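Local coordinates for VP4 CORE protein (Bluetongue virus, PDB 2JHP), which caps the viral mRNA, combining guanylyltransferase activity with guanine-N7 and ribose 2'-O methyltransferase activities in one elongated chain, at residues 412-417 with 446-451. Sequence-based numbering, arbitrary orientation.
Sequences LTNRCN and YDDFAL. With SAH (S-adenosyl-L-homocysteine), chain B; GUN (guanine), chain E.
Thr413 and Asp448 join two loops that hold different ligands, S-adenosyl-L-homocysteine on one and guanine on the other. The hydroxyl OG1 of Thr413 donates to OD1 of Asp448 (2.7 Å), meeting it on the anti side and 34° out of the carboxylate plane; the same OG1 is also hydrogen-bonded to Trp437 N. The other carboxylate oxygen, OD2 of Asp448, lies 2.9 Å from ND2 of Asn414. Beside this pair, Phe449 N donates a hydrogen bond to Thr413 O (3.0 Å), closing a single bridge between Asn414 and Asp448. Phe449 then folds its ring back so that CB of Thr413 sits over the centre of one face while Asn414 O approaches the ring edge.

The loops follow parallel strands 406-408 and 433-437 of a seven-stranded sheet in the 3-2-1-4-5-7-6 order of a class I methyltransferase, probably the guanine-N7 domain. Here Asn417 reads the Hoogsteen edge of adenine: its OD1 accepts from N6 of the cofactor product (2.8 Å) and its ND2 donates to N7 (3.0 Å). A further hydrogen bond, from Asn417 ND2 to Leu412 O (2.8 Å), fixes which way the amide faces. Tyr446 OH donates to guanine O6 (2.9 Å).

On the exposed side, Arg415 forms a salt bridge from NE to Asp447 OD1, whose hydrogen bond is long and weak (3.4 Å), and a water links Arg415 N to Asp447 O.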
loop_
_atom_site.group_PDB
_atom_site.type_symbol
_atom_site.label_atom_id
_atom_site.label_comp_id
_atom_site.label_asym_id
_atom_site.label_seq_id
_atom_site.Cartn_x
_atom_site.Cartn_y
_atom_site.Cartn_z
ATOM N N LEU A 412 -8.469 6.353 2.987
ATOM C CA LEU A 412 -9.770 7.029 3.095
ATOM C C LEU A 412 -10.508 6.808 4.424
ATOM O O LEU A 412 -10.864 7.766 5.100
ATOM C CB LEU A 412 -10.664 6.631 1.925
ATOM C CG LEU A 412 -10.756 7.530 0.677
ATOM C CD1 LEU A 412 -9.892 8.771 0.726
ATOM C CD2 LEU A 412 -10.490 6.747 -0.586
ATOM N N THR A 413 -10.697 5.544 4.797
ATOM C CA THR A 413 -11.534 5.155 5.905
ATOM C C THR A 413 -10.730 4.923 7.164
ATOM O O THR A 413 -11.196 4.244 8.094
ATOM C CB THR A 413 -12.283 3.882 5.576
ATOM O OG1 THR A 413 -11.400 2.967 4.923
ATOM C CG2 THR A 413 -13.478 4.181 4.664
ATOM N N ASN A 414 -9.511 5.469 7.191
ATOM C CA ASN A 414 -8.744 5.640 8.420
ATOM C C ASN A 414 -9.562 6.472 9.403
ATOM O O ASN A 414 -10.277 7.393 8.993
ATOM C CB ASN A 414 -7.424 6.360 8.146
ATOM C CG ASN A 414 -6.319 5.434 7.639
ATOM O OD1 ASN A 414 -5.145 5.786 7.714
ATOM N ND2 ASN A 414 -6.687 4.264 7.111
ATOM N N ARG A 415 -9.435 6.160 10.694
ATOM C CA ARG A 415 -10.262 6.768 11.724
ATOM C C ARG A 415 -10.136 8.302 11.798
ATOM O O ARG A 415 -11.084 8.983 12.204
ATOM C CB ARG A 415 -9.990 6.108 13.075
ATOM C CG ARG A 415 -11.158 6.193 14.046
ATOM C CD ARG A 415 -11.145 5.046 15.064
ATOM N NE ARG A 415 -11.294 3.744 14.404
ATOM C CZ ARG A 415 -12.454 3.125 14.194
ATOM N NH1 ARG A 415 -13.600 3.666 14.599
ATOM N NH2 ARG A 415 -12.466 1.951 13.583
ATOM N N CYS A 416 -8.985 8.835 11.383
ATOM C CA CYS A 416 -8.778 10.288 11.300
ATOM C C CYS A 416 -9.678 10.999 10.272
ATOM O O CYS A 416 -9.699 12.224 10.223
ATOM C CB CYS A 416 -7.310 10.599 10.997
ATOM S SG CYS A 416 -6.796 10.133 9.329
ATOM N N ASN A 417 -10.408 10.234 9.462
ATOM C CA ASN A 417 -11.313 10.788 8.439
ATOM C C ASN A 417 -12.799 10.543 8.721
ATOM O O ASN A 417 -13.655 10.781 7.860
ATOM C CB ASN A 417 -10.955 10.245 7.049
ATOM C CG ASN A 417 -9.505 10.475 6.698
ATOM O OD1 ASN A 417 -8.907 11.454 7.130
ATOM N ND2 ASN A 417 -8.925 9.567 5.920
ATOM N N TYR A 446 -6.378 -3.585 12.507
ATOM C CA TYR A 446 -6.795 -2.638 11.478
ATOM C C TYR A 446 -7.812 -1.626 12.017
ATOM O O TYR A 446 -8.927 -1.993 12.404
ATOM C CB TYR A 446 -7.299 -3.367 10.226
ATOM C CG TYR A 446 -6.890 -2.659 8.955
ATOM C CD1 TYR A 446 -5.547 -2.599 8.578
ATOM C CD2 TYR A 446 -7.842 -2.037 8.129
ATOM C CE1 TYR A 446 -5.159 -1.935 7.407
ATOM C CE2 TYR A 446 -7.463 -1.374 6.956
ATOM C CZ TYR A 446 -6.119 -1.323 6.604
ATOM O OH TYR A 446 -5.723 -0.668 5.461
ATOM N N ASP A 447 -7.407 -0.357 12.015
ATOM C CA ASP A 447 -8.120 0.728 12.686
ATOM C C ASP A 447 -8.977 1.605 11.756
ATOM O O ASP A 447 -8.927 2.837 11.814
ATOM C CB ASP A 447 -7.091 1.598 13.411
ATOM C CG ASP A 447 -7.734 2.625 14.348
ATOM O OD1 ASP A 447 -8.372 2.224 15.359
ATOM O OD2 ASP A 447 -7.578 3.842 14.074
ATOM N N ASP A 448 -9.771 0.975 10.904
ATOM C CA ASP A 448 -10.622 1.716 9.983
ATOM C C ASP A 448 -12.078 1.614 10.400
ATOM O O ASP A 448 -12.471 0.661 11.058
ATOM C CB ASP A 448 -10.453 1.178 8.562
ATOM C CG ASP A 448 -9.333 1.870 7.797
ATOM O OD1 ASP A 448 -9.437 2.000 6.549
ATOM O OD2 ASP A 448 -8.349 2.287 8.439
ATOM N N PHE A 449 -12.875 2.612 10.027
ATOM C CA PHE A 449 -14.313 2.511 10.152
ATOM C C PHE A 449 -14.872 2.002 8.828
ATOM O O PHE A 449 -14.316 2.274 7.761
ATOM C CB PHE A 449 -14.922 3.857 10.546
ATOM C CG PHE A 449 -14.782 4.934 9.496
ATOM C CD1 PHE A 449 -15.773 5.123 8.512
ATOM C CD2 PHE A 449 -13.683 5.779 9.495
ATOM C CE1 PHE A 449 -15.662 6.116 7.568
ATOM C CE2 PHE A 449 -13.574 6.781 8.525
ATOM C CZ PHE A 449 -14.566 6.939 7.568
ATOM N N ALA A 450 -15.968 1.254 8.911
ATOM C CA ALA A 450 -16.626 0.665 7.749
ATOM C C ALA A 450 -17.677 1.581 7.129
ATOM O O ALA A 450 -18.543 2.087 7.823
ATOM C CB ALA A 450 -17.254 -0.672 8.134
ATOM N N LEU A 451 -17.588 1.787 5.815
ATOM C CA LEU A 451 -18.654 2.422 5.033
ATOM C C LEU A 451 -19.727 1.373 4.782
ATOM O O LEU A 451 -19.401 0.225 4.513
ATOM C CB LEU A 451 -18.129 2.934 3.679
ATOM C CG LEU A 451 -17.174 4.126 3.603
ATOM C CD1 LEU A 451 -17.004 4.588 2.174
ATOM C CD2 LEU A 451 -17.630 5.275 4.504
HETATM N N SAH B . -1.472 4.378 0.725
HETATM C CA SAH B . -0.442 3.416 1.229
HETATM C CB SAH B . -0.325 3.333 2.754
HETATM C CG SAH B . -1.514 3.680 3.631
HETATM S SD SAH B . -0.999 3.832 5.363
HETATM C C SAH B . -0.582 2.030 0.621
HETATM O O SAH B . -0.829 1.896 -0.580
HETATM O OXT SAH B . -0.417 1.017 1.301
HETATM C "C5'" SAH B . -2.184 5.188 5.598
HETATM C "C4'" SAH B . -1.523 6.556 5.622
HETATM O "O4'" SAH B . -2.390 7.540 5.093
HETATM C "C3'" SAH B . -1.150 7.000 7.034
HETATM O "O3'" SAH B . 0.139 7.586 6.947
HETATM C "C2'" SAH B . -2.168 8.078 7.373
HETATM O "O2'" SAH B . -1.645 9.092 8.189
HETATM C "C1'" SAH B . -2.500 8.639 5.991
HETATM N N9 SAH B . -3.826 9.296 5.933
HETATM C C8 SAH B . -4.980 8.915 6.578
HETATM N N7 SAH B . -5.966 9.792 6.258
HETATM C C5 SAH B . -5.462 10.728 5.419
HETATM C C6 SAH B . -6.021 11.840 4.784
HETATM N N6 SAH B . -7.305 12.141 4.964
HETATM N N1 SAH B . -5.244 12.626 3.954
HETATM C C2 SAH B . -3.911 12.312 3.754
HETATM N N3 SAH B . -3.352 11.211 4.381
HETATM C C4 SAH B . -4.112 10.429 5.204
HETATM N N9 GUN E . -0.008 -3.100 1.957
HETATM C C8 GUN E . 0.385 -2.095 2.739
HETATM N N7 GUN E . -0.603 -1.782 3.582
HETATM C C5 GUN E . -1.633 -2.593 3.343
HETATM C C6 GUN E . -2.905 -2.727 3.903
HETATM O O6 GUN E . -3.267 -1.994 4.823
HETATM N N1 GUN E . -3.772 -3.709 3.407
HETATM C C2 GUN E . -3.329 -4.525 2.355
HETATM N N2 GUN E . -4.117 -5.461 1.864
HETATM N N3 GUN E . -2.097 -4.367 1.840
HETATM C C4 GUN E . -1.251 -3.434 2.304
HETATM O O HOH W 1 -6.841 4.242 11.203
#